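Local structure of anti-sigma-I factor RsgI2 (Clostridium thermocellum, 4B9P) at residues Asp51-Asn55 against Tyr124-Met130; Glu22-Lys28 against Val105-Ile111; Lys69-Val75 against Tyr87-Thr93; Glu8-Asn13 against Ser143-Trp149. The protein probably restrains the sigma factor SigI2 and releases it when its extracellular family 3 carbohydrate-binding module, the part described here, binds polysaccharide. All coordinates share one frame; numbering follows the deposited sequence.

Interaction 1: Asp51-Asn55 against Tyr124-Met130; sequences DQVIN and YSEWNYM. With CA (calcium ion), chain B; ZN (zinc ion), chain E.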
# COMPACT_ATOMS: atom_id res chain seq x y z
N ASP A 51 -16.07 1.75 0.25
CA ASP A 51 -17.36 1.59 -0.38
C ASP A 51 -18.21 0.68 0.50
O ASP A 51 -18.30 0.95 1.70
CB ASP A 51 -17.19 1.13 -1.83
CG ASP A 51 -16.13 1.97 -2.59
OD1 ASP A 51 -16.06 3.21 -2.41
OD2 ASP A 51 -15.39 1.38 -3.38
N GLN A 52 -18.86 -0.36 -0.03
CA GLN A 52 -19.65 -1.26 0.82
C GLN A 52 -18.96 -2.61 1.07
O GLN A 52 -19.60 -3.55 1.52
CB GLN A 52 -21.04 -1.44 0.22
CG GLN A 52 -21.84 -0.14 0.24
CD GLN A 52 -23.22 -0.33 -0.31
OE1 GLN A 52 -23.41 -0.41 -1.55
NE2 GLN A 52 -24.18 -0.48 0.58
N VAL A 53 -17.66 -2.70 0.79
CA VAL A 53 -16.97 -3.95 0.95
C VAL A 53 -16.76 -4.27 2.42
O VAL A 53 -16.46 -3.38 3.21
CB VAL A 53 -15.62 -3.89 0.17
CG1 VAL A 53 -14.83 -5.17 0.39
CG2 VAL A 53 -15.91 -3.68 -1.32
N ILE A 54 -16.96 -5.54 2.78
CA ILE A 54 -16.80 -6.02 4.16
C ILE A 54 -15.77 -7.16 4.20
O ILE A 54 -15.32 -7.64 3.15
CB ILE A 54 -18.16 -6.46 4.75
CG1 ILE A 54 -18.76 -7.64 3.95
CG2 ILE A 54 -19.09 -5.25 4.86
CD1 ILE A 54 -19.98 -8.28 4.63
N ASN A 55 -15.42 -7.62 5.41
CA ASN A 55 -14.41 -8.68 5.61
C ASN A 55 -13.07 -8.29 5.00
O ASN A 55 -12.35 -9.16 4.49
CB ASN A 55 -14.82 -10.03 5.02
CG ASN A 55 -16.20 -10.48 5.41
OD1 ASN A 55 -16.62 -10.34 6.57
ND2 ASN A 55 -16.89 -11.10 4.47
N TYR A 124 -22.16 -13.35 -1.20
CA TYR A 124 -22.62 -12.00 -0.93
C TYR A 124 -23.20 -11.37 -2.17
O TYR A 124 -22.81 -11.69 -3.28
CB TYR A 124 -21.44 -11.13 -0.47
CG TYR A 124 -20.89 -11.48 0.88
CD1 TYR A 124 -21.60 -11.18 2.05
CD2 TYR A 124 -19.69 -12.16 1.00
CE1 TYR A 124 -21.10 -11.51 3.30
CE2 TYR A 124 -19.22 -12.53 2.26
CZ TYR A 124 -19.91 -12.17 3.40
OH TYR A 124 -19.39 -12.54 4.62
N SER A 125 -24.06 -10.36 -1.96
CA SER A 125 -24.41 -9.42 -3.02
C SER A 125 -23.13 -8.71 -3.49
O SER A 125 -22.19 -8.48 -2.70
CB SER A 125 -25.38 -8.38 -2.51
OG SER A 125 -26.63 -8.98 -2.23
N GLU A 126 -23.12 -8.27 -4.73
CA GLU A 126 -21.91 -7.77 -5.36
C GLU A 126 -21.27 -6.65 -4.55
O GLU A 126 -20.04 -6.56 -4.46
CB GLU A 126 -22.27 -7.26 -6.79
CG GLU A 126 -21.14 -6.58 -7.44
CD GLU A 126 -21.39 -6.09 -8.86
OE1 GLU A 126 -22.19 -6.70 -9.58
OE2 GLU A 126 -20.75 -5.10 -9.29
N TRP A 127 -22.08 -5.71 -4.05
CA TRP A 127 -21.55 -4.52 -3.38
C TRP A 127 -20.77 -4.85 -2.11
O TRP A 127 -19.95 -4.04 -1.65
CB TRP A 127 -22.65 -3.50 -3.11
CG TRP A 127 -23.76 -4.03 -2.31
CD1 TRP A 127 -23.82 -4.15 -0.94
CD2 TRP A 127 -25.00 -4.54 -2.82
NE1 TRP A 127 -25.04 -4.70 -0.58
CE2 TRP A 127 -25.78 -4.93 -1.71
CE3 TRP A 127 -25.53 -4.68 -4.10
CZ2 TRP A 127 -27.07 -5.46 -1.85
CZ3 TRP A 127 -26.82 -5.21 -4.25
CH2 TRP A 127 -27.57 -5.58 -3.13
N ASN A 128 -20.95 -6.05 -1.55
CA ASN A 128 -20.18 -6.39 -0.36
C ASN A 128 -18.77 -6.92 -0.66
O ASN A 128 -17.99 -7.14 0.28
CB ASN A 128 -20.96 -7.39 0.54
CG ASN A 128 -21.97 -6.70 1.44
OD1 ASN A 128 -21.79 -5.53 1.88
ND2 ASN A 128 -23.05 -7.36 1.68
N TYR A 129 -18.42 -7.05 -1.96
CA TYR A 129 -17.04 -7.40 -2.32
C TYR A 129 -16.48 -6.58 -3.46
O TYR A 129 -15.25 -6.64 -3.69
CB TYR A 129 -16.83 -8.91 -2.55
CG TYR A 129 -17.69 -9.46 -3.69
CD1 TYR A 129 -17.24 -9.43 -5.00
CD2 TYR A 129 -18.95 -10.01 -3.44
CE1 TYR A 129 -17.99 -9.93 -6.01
CE2 TYR A 129 -19.72 -10.54 -4.46
CZ TYR A 129 -19.22 -10.51 -5.74
OH TYR A 129 -19.99 -11.01 -6.75
N MET A 130 -17.31 -5.85 -4.18
CA MET A 130 -16.81 -5.09 -5.33
C MET A 130 -16.48 -3.66 -4.91
O MET A 130 -17.36 -2.91 -4.46
CB MET A 130 -17.86 -5.08 -6.43
CG MET A 130 -17.32 -4.67 -7.78
SD MET A 130 -16.28 -5.96 -8.56
CE MET A 130 -17.58 -6.97 -9.31
CA CA B . -13.65 3.10 -3.47
ZN ZN E . -20.60 -4.37 -11.06
O HOH W 1 -18.89 -1.73 -2.60
O HOH W 2 -12.28 1.03 -3.56
O HOH W 3 -21.22 -3.08 -12.47
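Asn55 ND2 gives a nearly straight hydrogen bond (162°) to Tyr124 OH at 2.9 Å, the phenol oxygen lying in the plane of the amide. The same nitrogen also serves Asn113 OD1, so both of its hydrogens are used, a task that suits a primary amide. One direct backbone bond runs from Ile54 N to Asn128 O at 3.1 Å. A water adds to the polar contacts: it accepts from Gln52 N and donates to Trp127 O and Met130 O, joining three main-chain groups.

Packing fills in around these bonds. Ile54 holds CG1 between its backbone N and carbonyl carbon (chi1 62°), which carries CD1 to within 3.7 Å of Tyr124 CE1. Val53, the buried residue of the contact, suits its place because its short branched side chain is wholly apolar; CG2 rests 3.5 Å from Met130 O. Toward the surface the planes of the Gln52 amide and the Trp127 ring are turned only 15° apart, with OE1 3.5 Å from Trp127 CB.

Metals flank the contact. Glu126 OE2 binds zinc at 1.9 Å together with Glu19 and water, while Asp51 grips calcium with both carboxylate oxygens beside Thr49, Asp132, Ser135 and Asp136, forming the calcium site at this end of the family 3 module.

Interaction 2: Glu22-Lys28 against Val105-Ile111; sequences ELQPRIK and VEIISRI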
# COMPACT_ATOMS: atom_id res chain seq x y z
N GLU A 22 -10.60 -7.06 -5.86
CA GLU A 22 -9.39 -6.95 -5.06
C GLU A 22 -8.58 -5.75 -5.47
O GLU A 22 -8.37 -5.50 -6.65
CB GLU A 22 -8.50 -8.19 -5.05
CG GLU A 22 -8.43 -9.05 -6.22
CD GLU A 22 -7.53 -10.26 -5.97
OE1 GLU A 22 -6.32 -10.08 -6.05
OE2 GLU A 22 -8.01 -11.39 -5.66
N LEU A 23 -8.15 -4.98 -4.50
CA LEU A 23 -7.15 -3.93 -4.75
C LEU A 23 -5.81 -4.60 -4.91
O LEU A 23 -5.45 -5.45 -4.11
CB LEU A 23 -7.10 -2.95 -3.58
CG LEU A 23 -8.42 -2.37 -3.11
CD1 LEU A 23 -8.21 -1.42 -1.91
CD2 LEU A 23 -9.16 -1.67 -4.24
N GLN A 24 -5.07 -4.21 -5.95
CA GLN A 24 -3.75 -4.79 -6.20
C GLN A 24 -2.69 -3.70 -6.38
O GLN A 24 -2.09 -3.57 -7.44
CB GLN A 24 -3.78 -5.71 -7.42
CG GLN A 24 -4.52 -7.00 -7.11
CD GLN A 24 -4.17 -8.10 -8.10
OE1 GLN A 24 -3.36 -7.89 -9.04
NE2 GLN A 24 -4.77 -9.25 -7.92
N PRO A 25 -2.43 -2.92 -5.33
CA PRO A 25 -1.29 -1.99 -5.39
C PRO A 25 0.03 -2.73 -5.32
O PRO A 25 0.21 -3.68 -4.51
CB PRO A 25 -1.51 -1.12 -4.14
CG PRO A 25 -2.13 -2.05 -3.17
CD PRO A 25 -3.02 -2.97 -3.98
N ARG A 26 0.96 -2.34 -6.20
CA ARG A 26 2.31 -2.86 -6.16
C ARG A 26 3.22 -1.68 -5.87
O ARG A 26 3.06 -0.62 -6.50
CB ARG A 26 2.65 -3.51 -7.49
CG ARG A 26 1.75 -4.71 -7.72
CD ARG A 26 2.13 -5.51 -8.89
NE ARG A 26 1.41 -6.77 -8.85
CZ ARG A 26 1.69 -7.79 -9.64
NH1 ARG A 26 2.63 -7.67 -10.56
NH2 ARG A 26 1.02 -8.93 -9.52
N ILE A 27 4.16 -1.85 -4.93
CA ILE A 27 4.92 -0.73 -4.41
C ILE A 27 6.40 -1.09 -4.37
O ILE A 27 6.76 -2.21 -4.05
CB ILE A 27 4.38 -0.39 -3.01
CG1 ILE A 27 2.92 0.13 -3.12
CG2 ILE A 27 5.23 0.62 -2.31
CD1 ILE A 27 2.13 0.17 -1.78
N LYS A 28 7.23 -0.11 -4.68
CA LYS A 28 8.68 -0.24 -4.60
C LYS A 28 9.19 0.95 -3.81
O LYS A 28 9.00 2.11 -4.24
CB LYS A 28 9.28 -0.31 -5.99
CG LYS A 28 10.75 -0.55 -6.07
CD LYS A 28 11.17 -0.82 -7.54
CE LYS A 28 12.66 -0.88 -7.69
NZ LYS A 28 13.14 -1.01 -9.10
N VAL A 105 12.83 -2.18 -1.47
CA VAL A 105 11.89 -3.26 -1.18
C VAL A 105 10.73 -3.15 -2.15
O VAL A 105 10.20 -2.06 -2.40
CB VAL A 105 11.34 -3.22 0.28
CG1 VAL A 105 10.32 -4.38 0.49
CG2 VAL A 105 12.49 -3.33 1.25
N GLU A 106 10.35 -4.30 -2.70
CA GLU A 106 9.19 -4.39 -3.58
C GLU A 106 8.14 -5.26 -2.88
O GLU A 106 8.47 -6.32 -2.34
CB GLU A 106 9.60 -5.02 -4.92
CG GLU A 106 8.46 -5.08 -5.93
CD GLU A 106 8.88 -5.66 -7.28
OE1 GLU A 106 10.12 -5.82 -7.50
OE2 GLU A 106 7.99 -5.95 -8.11
N ILE A 107 6.89 -4.80 -2.89
CA ILE A 107 5.80 -5.46 -2.18
C ILE A 107 4.63 -5.60 -3.12
O ILE A 107 4.13 -4.59 -3.63
CB ILE A 107 5.38 -4.67 -0.93
CG1 ILE A 107 6.61 -4.40 -0.06
CG2 ILE A 107 4.31 -5.45 -0.14
CD1 ILE A 107 6.35 -3.56 1.10
N ILE A 108 4.17 -6.84 -3.30
CA ILE A 108 2.99 -7.14 -4.11
C ILE A 108 1.88 -7.51 -3.13
O ILE A 108 2.05 -8.47 -2.39
CB ILE A 108 3.31 -8.31 -5.07
CG1 ILE A 108 4.38 -7.91 -6.09
CG2 ILE A 108 2.03 -8.78 -5.77
CD1 ILE A 108 4.69 -8.95 -7.10
N SER A 109 0.77 -6.77 -3.15
CA SER A 109 -0.30 -6.95 -2.18
C SER A 109 -1.63 -7.17 -2.84
O SER A 109 -1.86 -6.77 -3.98
CB SER A 109 -0.45 -5.69 -1.33
OG SER A 109 0.77 -5.35 -0.69
N ARG A 110 -2.52 -7.79 -2.07
CA ARG A 110 -3.93 -7.90 -2.45
C ARG A 110 -4.77 -7.55 -1.24
O ARG A 110 -4.49 -8.02 -0.15
CB ARG A 110 -4.27 -9.34 -2.92
CG ARG A 110 -3.52 -9.75 -4.16
CD ARG A 110 -4.07 -11.05 -4.70
NE ARG A 110 -3.78 -12.09 -3.76
CZ ARG A 110 -4.61 -13.05 -3.36
NH1 ARG A 110 -5.86 -13.15 -3.81
NH2 ARG A 110 -4.14 -13.92 -2.50
N ILE A 111 -5.84 -6.79 -1.45
CA ILE A 111 -6.71 -6.36 -0.36
C ILE A 111 -8.16 -6.52 -0.83
O ILE A 111 -8.53 -6.11 -1.93
CB ILE A 111 -6.48 -4.85 0.02
CG1 ILE A 111 -5.02 -4.65 0.48
CG2 ILE A 111 -7.45 -4.36 1.09
CD1 ILE A 111 -4.12 -4.12 -0.60
O HOH W 4 1.87 -3.48 -2.31
O HOH W 5 -0.80 -7.15 -6.67
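Arg26 leaves its strand with CG beside the backbone N (chi1 -64°) and stays extended as far as NE, so that it runs alongside Ile108. The two side chains point the same way: Ile108 CD1 sits over one face of the guanidinium, 4.1 Å from Arg26 CZ, and Ile108 CG2 comes 3.7 Å from Arg26 NE. A long aliphatic stem with a flat end suits this place, since it can cover an isoleucine and still offer NE to a water.

Arg110 instead bends at chi3 (-67°), which turns the edge of its guanidinium to Glu22. Arg110 NH1 reaches Glu22 OE2 at 3.3 Å, a weak hydrogen bond within a salt bridge; Asp61 and Leu117 O hold the same arginine from outside.

Both strands lie inside one antiparallel sheet of the jelly-roll beta-sandwich typical of family 3 modules. Ile27 and Ile107 form a hydrogen-bonded pair, with Ile107 N to Ile27 O at 2.8 Å, and Leu23 pairs with Ile111 in the same manner. Between them Pro25 brings no N-H. Ser109 N makes only a weak 3.4 Å bond to Pro25 O, and waters take up the slack: one donates to Pro25 O and Ile107 O while accepting from Ser109 OG, which also meets Tyr58; another joins Ser109 O to Arg26 NE. The compact Pro25 ring sets Pro25 CD 3.7 Å from Ile111 CD1, the side chains crossing at about a right angle.

Interaction 3: Lys69-Val75 against Tyr87-Thr93; sequences KITGTVV and YVEIGFT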
# COMPACT_ATOMS: atom_id res chain seq x y z
N LYS A 69 8.42 -10.84 6.23
CA LYS A 69 8.98 -9.60 6.79
C LYS A 69 8.06 -8.38 6.63
O LYS A 69 8.38 -7.29 7.10
CB LYS A 69 10.40 -9.30 6.20
CG LYS A 69 11.40 -10.37 6.63
CD LYS A 69 12.77 -10.12 6.04
CE LYS A 69 13.71 -11.26 6.47
NZ LYS A 69 15.09 -11.00 6.06
N ILE A 70 6.92 -8.58 5.95
CA ILE A 70 5.98 -7.53 5.64
C ILE A 70 4.78 -7.63 6.56
O ILE A 70 4.32 -8.75 6.83
CB ILE A 70 5.49 -7.67 4.14
CG1 ILE A 70 6.67 -7.70 3.16
CG2 ILE A 70 4.54 -6.52 3.86
CD1 ILE A 70 7.64 -6.50 3.28
N THR A 71 4.27 -6.49 7.00
CA THR A 71 3.00 -6.44 7.72
C THR A 71 2.01 -5.57 6.91
O THR A 71 2.44 -4.66 6.21
CB THR A 71 3.16 -5.84 9.14
OG1 THR A 71 3.47 -4.45 9.06
CG2 THR A 71 4.29 -6.52 9.88
N GLY A 72 0.73 -5.86 7.01
CA GLY A 72 -0.26 -4.98 6.41
C GLY A 72 -1.49 -4.99 7.25
O GLY A 72 -1.91 -6.05 7.75
N THR A 73 -2.12 -3.82 7.37
CA THR A 73 -3.32 -3.67 8.16
C THR A 73 -4.28 -2.81 7.37
O THR A 73 -3.86 -1.86 6.70
CB THR A 73 -2.97 -2.93 9.49
OG1 THR A 73 -1.78 -3.48 10.07
CG2 THR A 73 -4.17 -2.98 10.48
N VAL A 74 -5.57 -3.11 7.45
CA VAL A 74 -6.58 -2.26 6.90
C VAL A 74 -7.08 -1.36 8.01
O VAL A 74 -7.54 -1.86 9.04
CB VAL A 74 -7.71 -3.12 6.30
CG1 VAL A 74 -8.88 -2.24 5.84
CG2 VAL A 74 -7.16 -4.06 5.19
N VAL A 75 -7.05 -0.04 7.78
CA VAL A 75 -7.43 0.91 8.82
C VAL A 75 -8.58 1.77 8.32
O VAL A 75 -8.52 2.31 7.23
CB VAL A 75 -6.23 1.81 9.14
CG1 VAL A 75 -6.59 2.81 10.24
CG2 VAL A 75 -5.00 0.96 9.54
N TYR A 87 -7.24 3.25 4.82
CA TYR A 87 -5.96 3.07 4.16
C TYR A 87 -5.44 1.69 4.51
O TYR A 87 -5.75 1.12 5.57
CB TYR A 87 -4.90 4.14 4.49
CG TYR A 87 -4.65 4.40 5.94
CD1 TYR A 87 -3.71 3.65 6.66
CD2 TYR A 87 -5.32 5.41 6.61
CE1 TYR A 87 -3.46 3.94 8.02
CE2 TYR A 87 -5.08 5.70 7.94
CZ TYR A 87 -4.15 4.96 8.64
OH TYR A 87 -3.94 5.26 9.96
N VAL A 88 -4.67 1.13 3.59
CA VAL A 88 -3.85 -0.02 3.87
C VAL A 88 -2.54 0.51 4.39
O VAL A 88 -1.90 1.32 3.74
CB VAL A 88 -3.58 -0.80 2.55
CG1 VAL A 88 -2.77 -2.05 2.86
CG2 VAL A 88 -4.90 -1.13 1.83
N GLU A 89 -2.15 0.10 5.60
CA GLU A 89 -0.86 0.50 6.12
C GLU A 89 0.07 -0.70 6.04
O GLU A 89 -0.16 -1.73 6.70
CB GLU A 89 -0.97 0.96 7.57
CG GLU A 89 0.35 1.47 8.07
CD GLU A 89 0.24 2.17 9.39
OE1 GLU A 89 -0.14 3.35 9.41
OE2 GLU A 89 0.58 1.56 10.41
N ILE A 90 1.14 -0.57 5.26
CA ILE A 90 2.12 -1.61 5.07
C ILE A 90 3.32 -1.24 5.92
O ILE A 90 3.75 -0.09 5.95
CB ILE A 90 2.52 -1.68 3.59
CG1 ILE A 90 1.35 -2.21 2.78
CG2 ILE A 90 3.75 -2.60 3.40
CD1 ILE A 90 1.59 -2.20 1.26
N GLY A 91 3.81 -2.20 6.68
CA GLY A 91 4.97 -1.98 7.51
C GLY A 91 5.86 -3.19 7.43
O GLY A 91 5.71 -4.05 6.55
N PHE A 92 6.82 -3.24 8.36
CA PHE A 92 7.86 -4.25 8.31
C PHE A 92 8.06 -4.77 9.71
O PHE A 92 7.91 -4.04 10.70
CB PHE A 92 9.14 -3.60 7.80
CG PHE A 92 8.98 -3.05 6.42
CD1 PHE A 92 9.19 -3.84 5.32
CD2 PHE A 92 8.54 -1.74 6.23
CE1 PHE A 92 8.99 -3.34 4.05
CE2 PHE A 92 8.34 -1.26 4.95
CZ PHE A 92 8.56 -2.05 3.89
N THR A 93 8.46 -6.03 9.83
CA THR A 93 8.64 -6.60 11.17
C THR A 93 9.92 -6.08 11.81
O THR A 93 10.81 -5.52 11.14
CB THR A 93 8.71 -8.11 11.12
OG1 THR A 93 9.85 -8.45 10.31
CG2 THR A 93 7.42 -8.70 10.56
O HOH W 6 1.12 -2.89 8.89
O HOH W 7 4.79 -3.37 11.20
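Backbone hydrogen bonds zip Lys69-Val75 to Tyr87-Thr93 as the two arms of an antiparallel hairpin. Thr71 with Gly91, Thr73 with Glu89 and Val75 with Tyr87 each bond in both directions, and Thr93 N adds a bond to Lys69 O. Thr71 N points straight at Gly91 O (2.9 Å, 180°), yet it meets that oxygen from well above the carbonyl plane.

Having no side chain, Gly91 lets Thr71 OG1, placed between its own backbone N and carbonyl carbon (chi1 69°), come within 3.3 Å of Gly91 CA. Two waters share this hydroxyl: one donates to Glu89 O, the other to Phe92 O.

One ring contact is a CH-pi interaction. Val75 CB lies over one face of the Tyr87 ring, 3.9 Å from its centroid, and its methyls spread across CE1 and CZ.

Apolar packing takes the other face of the sheet, where Ile70 CD1 touches Phe92 CE1 at 3.5 Å and Ile70 CG2 meets Ile90 CG2 at 4.0 Å.

The hairpin is therefore two-sided. Ile70, Val88 and Ile90 pack against strand 104-111 in the sandwich interior, whereas Thr71, Thr73, Tyr87 and Glu89, the last salt-bridged to Arg45, give the opposite face a hydrated, polar and aromatic character.

Interaction 4: Glu8-Asn13 against Ser143-Trp149; sequences ELQAYN and SSDFVVW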
# COMPACT_ATOMS: atom_id res chain seq x y z
N GLU A 8 12.44 7.27 -2.43
CA GLU A 8 11.57 7.43 -3.56
C GLU A 8 10.56 6.29 -3.49
O GLU A 8 10.92 5.17 -3.16
CB GLU A 8 12.36 7.37 -4.88
CG GLU A 8 11.49 7.54 -6.09
CD GLU A 8 12.28 7.64 -7.36
OE1 GLU A 8 12.81 8.74 -7.63
OE2 GLU A 8 12.38 6.65 -8.12
N LEU A 9 9.30 6.57 -3.82
CA LEU A 9 8.27 5.55 -3.79
C LEU A 9 7.73 5.42 -5.21
O LEU A 9 7.25 6.41 -5.78
CB LEU A 9 7.19 5.96 -2.81
CG LEU A 9 6.06 5.02 -2.42
CD1 LEU A 9 5.04 4.77 -3.56
CD2 LEU A 9 6.57 3.75 -1.77
N GLN A 10 7.81 4.21 -5.77
CA GLN A 10 7.21 3.90 -7.06
C GLN A 10 6.04 2.96 -6.85
O GLN A 10 6.07 2.15 -5.90
CB GLN A 10 8.21 3.31 -8.04
CG GLN A 10 9.36 4.23 -8.30
CD GLN A 10 10.29 3.68 -9.35
OE1 GLN A 10 10.01 2.67 -9.95
NE2 GLN A 10 11.43 4.33 -9.55
N ALA A 11 5.03 3.03 -7.69
CA ALA A 11 3.86 2.16 -7.50
C ALA A 11 3.09 2.04 -8.80
O ALA A 11 3.25 2.85 -9.73
CB ALA A 11 2.96 2.73 -6.43
N TYR A 12 2.23 1.04 -8.88
CA TYR A 12 1.19 1.01 -9.86
C TYR A 12 0.10 0.07 -9.36
O TYR A 12 0.31 -0.70 -8.41
CB TYR A 12 1.71 0.58 -11.25
CG TYR A 12 2.08 -0.87 -11.42
CD1 TYR A 12 3.27 -1.36 -10.89
CD2 TYR A 12 1.29 -1.74 -12.17
CE1 TYR A 12 3.65 -2.70 -11.07
CE2 TYR A 12 1.66 -3.05 -12.36
CZ TYR A 12 2.84 -3.53 -11.83
OH TYR A 12 3.21 -4.85 -12.02
N ASN A 13 -1.07 0.13 -10.01
CA ASN A 13 -2.14 -0.81 -9.75
C ASN A 13 -2.13 -1.90 -10.80
O ASN A 13 -2.20 -1.64 -11.98
CB ASN A 13 -3.46 -0.05 -9.74
CG ASN A 13 -3.60 0.79 -8.52
OD1 ASN A 13 -3.19 1.95 -8.49
ND2 ASN A 13 -4.14 0.21 -7.46
N SER A 143 -1.10 3.53 -15.30
CA SER A 143 0.21 2.91 -15.42
C SER A 143 0.18 1.41 -15.32
O SER A 143 -0.44 0.84 -14.42
CB SER A 143 1.15 3.45 -14.35
OG SER A 143 1.18 4.86 -14.38
N SER A 144 0.91 0.74 -16.21
CA SER A 144 0.94 -0.72 -16.23
C SER A 144 2.23 -1.27 -15.65
O SER A 144 2.46 -2.49 -15.67
CB SER A 144 0.73 -1.24 -17.64
OG SER A 144 1.77 -0.78 -18.50
N ASP A 145 3.07 -0.38 -15.13
CA ASP A 145 4.29 -0.77 -14.43
C ASP A 145 4.66 0.38 -13.49
O ASP A 145 4.03 1.44 -13.53
CB ASP A 145 5.41 -1.08 -15.44
CG ASP A 145 6.50 -1.96 -14.86
OD1 ASP A 145 6.57 -2.25 -13.65
OD2 ASP A 145 7.35 -2.37 -15.66
N PHE A 146 5.68 0.19 -12.66
CA PHE A 146 6.05 1.16 -11.63
C PHE A 146 6.28 2.57 -12.17
O PHE A 146 7.02 2.75 -13.16
CB PHE A 146 7.32 0.69 -10.92
CG PHE A 146 7.10 -0.49 -10.05
CD1 PHE A 146 6.37 -0.36 -8.86
CD2 PHE A 146 7.65 -1.72 -10.40
CE1 PHE A 146 6.15 -1.45 -8.07
CE2 PHE A 146 7.43 -2.81 -9.59
CZ PHE A 146 6.68 -2.65 -8.40
N VAL A 147 5.70 3.56 -11.51
CA VAL A 147 6.03 4.97 -11.74
C VAL A 147 6.21 5.64 -10.40
O VAL A 147 5.63 5.23 -9.41
CB VAL A 147 4.93 5.72 -12.57
CG1 VAL A 147 4.71 5.07 -13.92
CG2 VAL A 147 3.58 5.83 -11.83
N VAL A 148 7.02 6.68 -10.35
CA VAL A 148 7.07 7.48 -9.13
C VAL A 148 5.68 8.02 -8.81
O VAL A 148 4.97 8.50 -9.69
CB VAL A 148 8.10 8.64 -9.31
CG1 VAL A 148 8.15 9.53 -8.09
CG2 VAL A 148 9.51 8.03 -9.55
N TRP A 149 5.22 7.86 -7.56
CA TRP A 149 3.80 8.12 -7.29
C TRP A 149 3.64 8.87 -5.98
O TRP A 149 3.98 8.35 -4.90
CB TRP A 149 3.02 6.81 -7.29
CG TRP A 149 1.56 6.97 -7.25
CD1 TRP A 149 0.70 6.50 -6.28
CD2 TRP A 149 0.76 7.57 -8.26
NE1 TRP A 149 -0.60 6.80 -6.63
CE2 TRP A 149 -0.59 7.44 -7.85
CE3 TRP A 149 1.05 8.20 -9.49
CZ2 TRP A 149 -1.66 7.91 -8.63
CZ3 TRP A 149 -0.02 8.69 -10.26
CH2 TRP A 149 -1.35 8.56 -9.81
O HOH W 8 3.79 -4.98 -15.09
O HOH W 9 -1.43 1.94 -12.12
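Tyr12 and Phe146 make the dense part of this contact. The edge of Tyr12 is directed at the face of Phe146 in a T-shaped pair, with planes at 87° and centroids 5.1 Å apart; Tyr12 CE1 lies above the middle of the phenyl ring. With CG between the backbone N and carbonyl carbon (chi1 72°), Tyr12 stands up against the turn Ser144-Asp145, and Asp145 CA sits over its ring in a CH-pi contact, 3.6 Å from the centroid. Asp145 OD1 accepts from Phe146 N at 2.8 Å, from above the carboxylate plane, which probably helps hold the turn in shape. Tyrosine suits the place because its ring packs while its OH reaches Arg26.

Beside the rings the backbones pair: Ala11 N bonds to Val147 O at 2.9 Å, Val147 N returns to Ala11 O, and Trp149 N follows to Leu9 O. The small Ala11 lets Trp149 CB settle 4.2 Å from Ala11 CB, the indole nitrogen going on to Ser138 O.

The outer side is looser and more polar. Gln10 NE2 gives a straight bond to Glu8 OE2 at 2.9 Å, the acceptor lying in the amide plane, and exposed Val148 sets CG2 3.5 Å from Glu8 OE2. At the other end, waters rather than direct backbone bonds join Asn13 N to Ser143 O and Tyr12 OH to Ser144 O.

The short strand 147-148 is thus the outermost strand of its sheet within this chain, paired antiparallel with strand 7-13 in the jelly-roll beta-sandwich of family 3 modules.

In the fold
Interactions 2 and 4 belong to one sheet, their centres 10 Å apart: strands 25-31 and 7-13 are neighbours, and Lys28 N lies 2.8 Å from Gln10 O. Interaction 3 belongs to the facing sheet, its centre 11 Å from that of interaction 2; Ile107 CD1 meets Ile90 CG2 at 3.6 Å across the sandwich interior. Interaction 1 stands apart at one end, its centre 20 Å from that of interaction 2. Calcium relates the two, since Asp51 binds it and the side chain of Leu23 comes within about 7 Å. The side chains of Arg26 and Tyr12 come to about 4 and 5 Å of a zinc ion other than that on Glu126.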